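Local atomic coordinates of uncharacterized conserved (PDB entry 7O21), a protein that probably trims peptidoglycan as an LD-carboxypeptidase of the YkuD family and takes part in generating the curved cell shape of a predatory bacterium. Residues I44-F56 against Q64-M76. Residues are numbered along the deposited sequence; the frame is centred on the assembly and turned at random.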
loop_
_atom_site.group_PDB
_atom_site.type_symbol
_atom_site.label_atom_id
_atom_site.label_comp_id
_atom_site.label_asym_id
_atom_site.label_seq_id
_atom_site.Cartn_x
_atom_site.Cartn_y
_atom_site.Cartn_z
ATOM N N ILE A 44 9.146 15.935 -8.949
ATOM C CA ILE A 44 8.228 16.563 -9.897
ATOM C C ILE A 44 7.317 17.514 -9.134
ATOM O O ILE A 44 6.752 17.140 -8.095
ATOM C CB ILE A 44 7.415 15.507 -10.661
ATOM C CG1 ILE A 44 8.349 14.668 -11.553
ATOM C CG2 ILE A 44 6.314 16.190 -11.474
ATOM C CD1 ILE A 44 7.653 13.494 -12.205
ATOM N N LEU A 45 7.175 18.749 -9.633
ATOM C CA LEU A 45 6.361 19.775 -8.988
ATOM C C LEU A 45 5.286 20.217 -9.968
ATOM O O LEU A 45 5.602 20.644 -11.087
ATOM C CB LEU A 45 7.215 20.981 -8.590
ATOM C CG LEU A 45 6.431 22.197 -8.103
ATOM C CD1 LEU A 45 5.748 21.891 -6.791
ATOM C CD2 LEU A 45 7.368 23.399 -7.971
ATOM N N VAL A 46 4.022 20.099 -9.564
ATOM C CA VAL A 46 2.885 20.483 -10.404
ATOM C C VAL A 46 2.261 21.747 -9.826
ATOM O O VAL A 46 1.843 21.770 -8.663
ATOM C CB VAL A 46 1.843 19.362 -10.509
ATOM C CG1 VAL A 46 0.677 19.798 -11.414
ATOM C CG2 VAL A 46 2.475 18.072 -11.001
ATOM N N ASP A 47 2.179 22.790 -10.642
ATOM C CA ASP A 47 1.645 24.097 -10.260
ATOM C C ASP A 47 0.318 24.236 -11.004
ATOM O O ASP A 47 0.301 24.544 -12.200
ATOM C CB ASP A 47 2.663 25.158 -10.681
ATOM C CG ASP A 47 2.213 26.573 -10.410
ATOM O OD1 ASP A 47 1.007 26.822 -10.201
ATOM O OD2 ASP A 47 3.099 27.451 -10.413
ATOM N N LYS A 48 -0.796 23.988 -10.305
ATOM C CA LYS A 48 -2.096 24.003 -10.975
ATOM C C LYS A 48 -2.412 25.375 -11.545
ATOM O O LYS A 48 -2.923 25.480 -12.667
ATOM C CB LYS A 48 -3.218 23.575 -10.033
ATOM C CG LYS A 48 -3.118 22.150 -9.519
ATOM C CD LYS A 48 -4.358 21.848 -8.679
ATOM C CE LYS A 48 -4.320 20.464 -8.068
ATOM N NZ LYS A 48 -5.386 20.348 -7.025
ATOM N N GLU A 49 -2.126 26.436 -10.785
ATOM C CA GLU A 49 -2.489 27.781 -11.223
ATOM C C GLU A 49 -1.790 28.140 -12.528
ATOM O O GLU A 49 -2.415 28.671 -13.454
ATOM C CB GLU A 49 -2.142 28.786 -10.128
ATOM C CG GLU A 49 -2.303 30.234 -10.553
ATOM C CD GLU A 49 -1.775 31.194 -9.511
ATOM O OE1 GLU A 49 -1.391 30.728 -8.419
ATOM O OE2 GLU A 49 -1.741 32.414 -9.780
ATOM N N GLN A 50 -0.484 27.868 -12.618
ATOM C CA GLN A 50 0.290 28.190 -13.811
ATOM C C GLN A 50 0.192 27.130 -14.898
ATOM O O GLN A 50 0.719 27.347 -15.996
ATOM C CB GLN A 50 1.755 28.426 -13.444
ATOM C CG GLN A 50 1.963 29.607 -12.487
ATOM C CD GLN A 50 1.427 30.917 -13.041
ATOM O OE1 GLN A 50 0.685 31.638 -12.367
ATOM N NE2 GLN A 50 1.797 31.228 -14.273
ATOM N N ARG A 51 -0.463 25.997 -14.630
ATOM C CA ARG A 51 -0.543 24.905 -15.601
ATOM C C ARG A 51 0.856 24.465 -16.048
ATOM O O ARG A 51 1.154 24.359 -17.241
ATOM C CB ARG A 51 -1.445 25.276 -16.789
ATOM C CG ARG A 51 -2.908 25.452 -16.407
ATOM C CD ARG A 51 -3.707 26.062 -17.557
ATOM N NE ARG A 51 -3.161 27.357 -17.957
ATOM C CZ ARG A 51 -3.758 28.524 -17.739
ATOM N NH1 ARG A 51 -4.931 28.571 -17.119
ATOM N NH2 ARG A 51 -3.180 29.649 -18.141
ATOM N N LYS A 52 1.719 24.174 -15.072
ATOM C CA LYS A 52 3.100 23.815 -15.365
ATOM C C LYS A 52 3.538 22.656 -14.486
ATOM O O LYS A 52 3.179 22.587 -13.306
ATOM C CB LYS A 52 4.065 24.979 -15.124
ATOM C CG LYS A 52 3.794 26.206 -15.982
ATOM C CD LYS A 52 4.223 25.997 -17.421
ATOM C CE LYS A 52 4.288 27.324 -18.163
ATOM N NZ LYS A 52 3.517 27.278 -19.429
ATOM N N LEU A 53 4.347 21.779 -15.058
ATOM C CA LEU A 53 5.005 20.704 -14.333
ATOM C C LEU A 53 6.504 20.878 -14.498
ATOM O O LEU A 53 6.996 20.979 -15.628
ATOM C CB LEU A 53 4.561 19.354 -14.884
ATOM C CG LEU A 53 5.135 18.085 -14.259
ATOM C CD1 LEU A 53 4.176 16.927 -14.528
ATOM C CD2 LEU A 53 6.526 17.766 -14.819
ATOM N N SER A 54 7.232 20.909 -13.386
ATOM C CA SER A 54 8.670 21.113 -13.396
ATOM C C SER A 54 9.371 19.915 -12.775
ATOM O O SER A 54 8.803 19.197 -11.951
ATOM C CB SER A 54 9.071 22.347 -12.589
ATOM O OG SER A 54 8.326 23.492 -12.961
ATOM N N VAL A 55 10.605 19.684 -13.210
ATOM C CA VAL A 55 11.469 18.673 -12.618
ATOM C C VAL A 55 12.598 19.382 -11.887
ATOM O O VAL A 55 13.281 20.229 -12.467
ATOM C CB VAL A 55 12.026 17.704 -13.674
ATOM C CG1 VAL A 55 12.845 16.617 -12.996
ATOM C CG2 VAL A 55 10.895 17.095 -14.475
ATOM N N PHE A 56 12.779 19.060 -10.612
ATOM C CA PHE A 56 13.896 19.564 -9.834
ATOM C C PHE A 56 14.847 18.423 -9.513
ATOM O O PHE A 56 14.435 17.266 -9.368
ATOM C CB PHE A 56 13.403 20.204 -8.526
ATOM C CG PHE A 56 12.776 21.548 -8.728
ATOM C CD1 PHE A 56 11.455 21.651 -9.142
ATOM C CD2 PHE A 56 13.515 22.708 -8.547
ATOM C CE1 PHE A 56 10.872 22.887 -9.345
ATOM C CE2 PHE A 56 12.933 23.960 -8.765
ATOM C CZ PHE A 56 11.613 24.037 -9.156
ATOM N N GLN A 64 17.714 22.387 -7.973
ATOM C CA GLN A 64 17.889 23.061 -9.253
ATOM C C GLN A 64 16.790 22.599 -10.196
ATOM O O GLN A 64 16.581 21.396 -10.352
ATOM C CB GLN A 64 19.256 22.703 -9.840
ATOM C CG GLN A 64 19.620 23.456 -11.107
ATOM C CD GLN A 64 21.043 23.188 -11.544
ATOM O OE1 GLN A 64 21.801 22.508 -10.852
ATOM N NE2 GLN A 64 21.421 23.732 -12.697
ATOM N N LYS A 65 16.097 23.542 -10.826
ATOM C CA LYS A 65 15.094 23.186 -11.819
ATOM C C LYS A 65 15.806 22.810 -13.107
ATOM O O LYS A 65 16.657 23.559 -13.598
ATOM C CB LYS A 65 14.136 24.354 -12.068
ATOM C CG LYS A 65 12.971 24.007 -12.992
ATOM C CD LYS A 65 12.099 25.225 -13.299
ATOM C CE LYS A 65 11.069 25.470 -12.197
ATOM N NZ LYS A 65 10.119 26.587 -12.507
ATOM N N ILE A 66 15.475 21.642 -13.650
ATOM C CA ILE A 66 16.134 21.163 -14.849
ATOM C C ILE A 66 15.247 21.235 -16.085
ATOM O O ILE A 66 15.774 21.389 -17.191
ATOM C CB ILE A 66 16.755 19.764 -14.698
ATOM C CG1 ILE A 66 15.672 18.757 -14.360
ATOM C CG2 ILE A 66 17.859 19.774 -13.636
ATOM C CD1 ILE A 66 16.185 17.332 -14.251
ATOM N N THR A 67 13.930 21.134 -15.940
ATOM C CA THR A 67 13.036 21.253 -17.086
ATOM C C THR A 67 11.632 21.604 -16.603
ATOM O O THR A 67 11.341 21.585 -15.403
ATOM C CB THR A 67 13.043 19.970 -17.923
ATOM O OG1 THR A 67 12.458 20.233 -19.209
ATOM C CG2 THR A 67 12.265 18.871 -17.221
ATOM N N GLU A 68 10.766 21.950 -17.559
ATOM C CA GLU A 68 9.420 22.411 -17.267
ATOM C C GLU A 68 8.559 22.225 -18.511
ATOM O O GLU A 68 9.020 22.469 -19.633
ATOM C CB GLU A 68 9.446 23.895 -16.880
ATOM C CG GLU A 68 8.109 24.462 -16.462
ATOM C CD GLU A 68 8.253 25.804 -15.776
ATOM O OE1 GLU A 68 8.971 25.881 -14.755
ATOM O OE2 GLU A 68 7.663 26.782 -16.260
ATOM N N TYR A 69 7.319 21.796 -18.312
ATOM C CA TYR A 69 6.409 21.528 -19.413
ATOM C C TYR A 69 5.002 21.979 -19.027
ATOM O O TYR A 69 4.691 22.092 -17.845
ATOM C CB TYR A 69 6.354 20.024 -19.698
ATOM C CG TYR A 69 7.709 19.399 -19.953
ATOM C CD1 TYR A 69 8.383 19.652 -21.134
ATOM C CD2 TYR A 69 8.303 18.556 -19.024
ATOM C CE1 TYR A 69 9.614 19.094 -21.391
ATOM C CE2 TYR A 69 9.547 17.985 -19.274
ATOM C CZ TYR A 69 10.191 18.262 -20.461
ATOM O OH TYR A 69 11.421 17.718 -20.740
ATOM N N PRO A 70 4.145 22.216 -20.018
ATOM C CA PRO A 70 2.731 22.439 -19.696
ATOM C C PRO A 70 2.099 21.203 -19.068
ATOM O O PRO A 70 2.470 20.064 -19.363
ATOM C CB PRO A 70 2.099 22.742 -21.061
ATOM C CG PRO A 70 3.269 23.066 -21.980
ATOM C CD PRO A 70 4.414 22.262 -21.464
ATOM N N ALA A 71 1.130 21.453 -18.189
ATOM C CA ALA A 71 0.359 20.389 -17.565
ATOM C C ALA A 71 -0.963 20.976 -17.102
ATOM O O ALA A 71 -1.098 22.192 -16.942
ATOM C CB ALA A 71 1.113 19.831 -16.356
ATOM N N ASP A 72 -1.949 20.107 -16.899
ATOM C CA ASP A 72 -3.223 20.555 -16.356
ATOM C C ASP A 72 -3.805 19.433 -15.515
ATOM O O ASP A 72 -3.242 18.339 -15.432
ATOM C CB ASP A 72 -4.182 20.984 -17.475
ATOM C CG ASP A 72 -5.063 22.173 -17.084
ATOM O OD1 ASP A 72 -5.352 22.364 -15.882
ATOM O OD2 ASP A 72 -5.485 22.905 -18.004
ATOM N N ILE A 73 -4.922 19.727 -14.854
ATOM C CA ILE A 73 -5.618 18.758 -14.021
ATOM C C ILE A 73 -6.885 18.306 -14.726
ATOM O O ILE A 73 -7.628 19.126 -15.286
ATOM C CB ILE A 73 -5.953 19.360 -12.648
ATOM C CG1 ILE A 73 -4.680 19.874 -11.976
ATOM C CG2 ILE A 73 -6.688 18.332 -11.796
ATOM C CD1 ILE A 73 -3.685 18.794 -11.576
ATOM N N GLY A 74 -7.137 16.998 -14.696
ATOM C CA GLY A 74 -8.357 16.480 -15.284
ATOM C C GLY A 74 -9.582 16.956 -14.529
ATOM O O GLY A 74 -9.560 17.153 -13.314
ATOM N N LYS A 75 -10.674 17.140 -15.273
ATOM C CA LYS A 75 -11.900 17.695 -14.721
ATOM C C LYS A 75 -13.108 16.775 -14.840
ATOM O O LYS A 75 -14.199 17.153 -14.397
ATOM C CB LYS A 75 -12.221 19.032 -15.401
ATOM C CG LYS A 75 -11.268 20.158 -15.065
ATOM C CD LYS A 75 -11.771 21.467 -15.636
ATOM C CE LYS A 75 -11.047 22.662 -15.034
ATOM N NZ LYS A 75 -10.309 23.443 -16.070
ATOM N N MET A 76 -12.951 15.584 -15.404
ATOM C CA MET A 76 -14.086 14.750 -15.774
ATOM C C MET A 76 -14.501 13.829 -14.634
ATOM O O MET A 76 -13.677 13.395 -13.824
ATOM C CB MET A 76 -13.739 13.907 -17.001
ATOM C CG MET A 76 -13.630 14.710 -18.285
ATOM S SD MET A 76 -15.215 15.425 -18.760
ATOM C CE MET A 76 -16.106 13.947 -19.248
HETATM O O HOH W 1 -4.360 23.236 -13.348
#
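Leu-53 and Tyr-69 exchange two backbone hydrogen bonds, each 2.8 Å between N of one and O of the other. Val-55 N donates to Thr-67 O, and Val-55 O accepts from Ile-66 N. The register slips by one residue there, a beta bulge that pairs Phe-56 with Lys-65. These bonds join strands 52-59 and 62-73 as an antiparallel beta hairpin in the L,D-transpeptidase catalytic domain. Its far end brings the side chain of Ile-73 to about 6 Å from that of Cys-151, the predicted nucleophile. Beyond Pro-70, Ala-71 N reaches Arg-51 O (3.1 Å), from above the carbonyl plane. A water donates to both Lys-48 O and Asp-72 OD1.

Lys-65 NZ forms a salt bridge with Glu-68 OE1 (2.6 Å) and also hydrogen-bonds Tyr-181 OH.

The Phe-56 ring packs on the aliphatic part of Lys-65. The bend at chi3 (-84°) carries Lys-65 CE to Phe-56 CZ, 3.4 Å away. Lys-65 CB makes a CH-pi contact over the ring face, 4.0 Å from the centroid.

On the face carrying Leu-53, Val-55, Thr-67 and Tyr-69, Val-55 CG2 lies alongside Thr-67 CG2 (3.5 Å). Leu-162 of helix 156-163 packs on Leu-53 and Val-55. Val-55 CG1 also meets Ile-66 CD1. The extended Lys-48 chain passes across Ile-73, with CG 3.7 Å from Ile-73 CG1, and its NZ pairs with Asp-177.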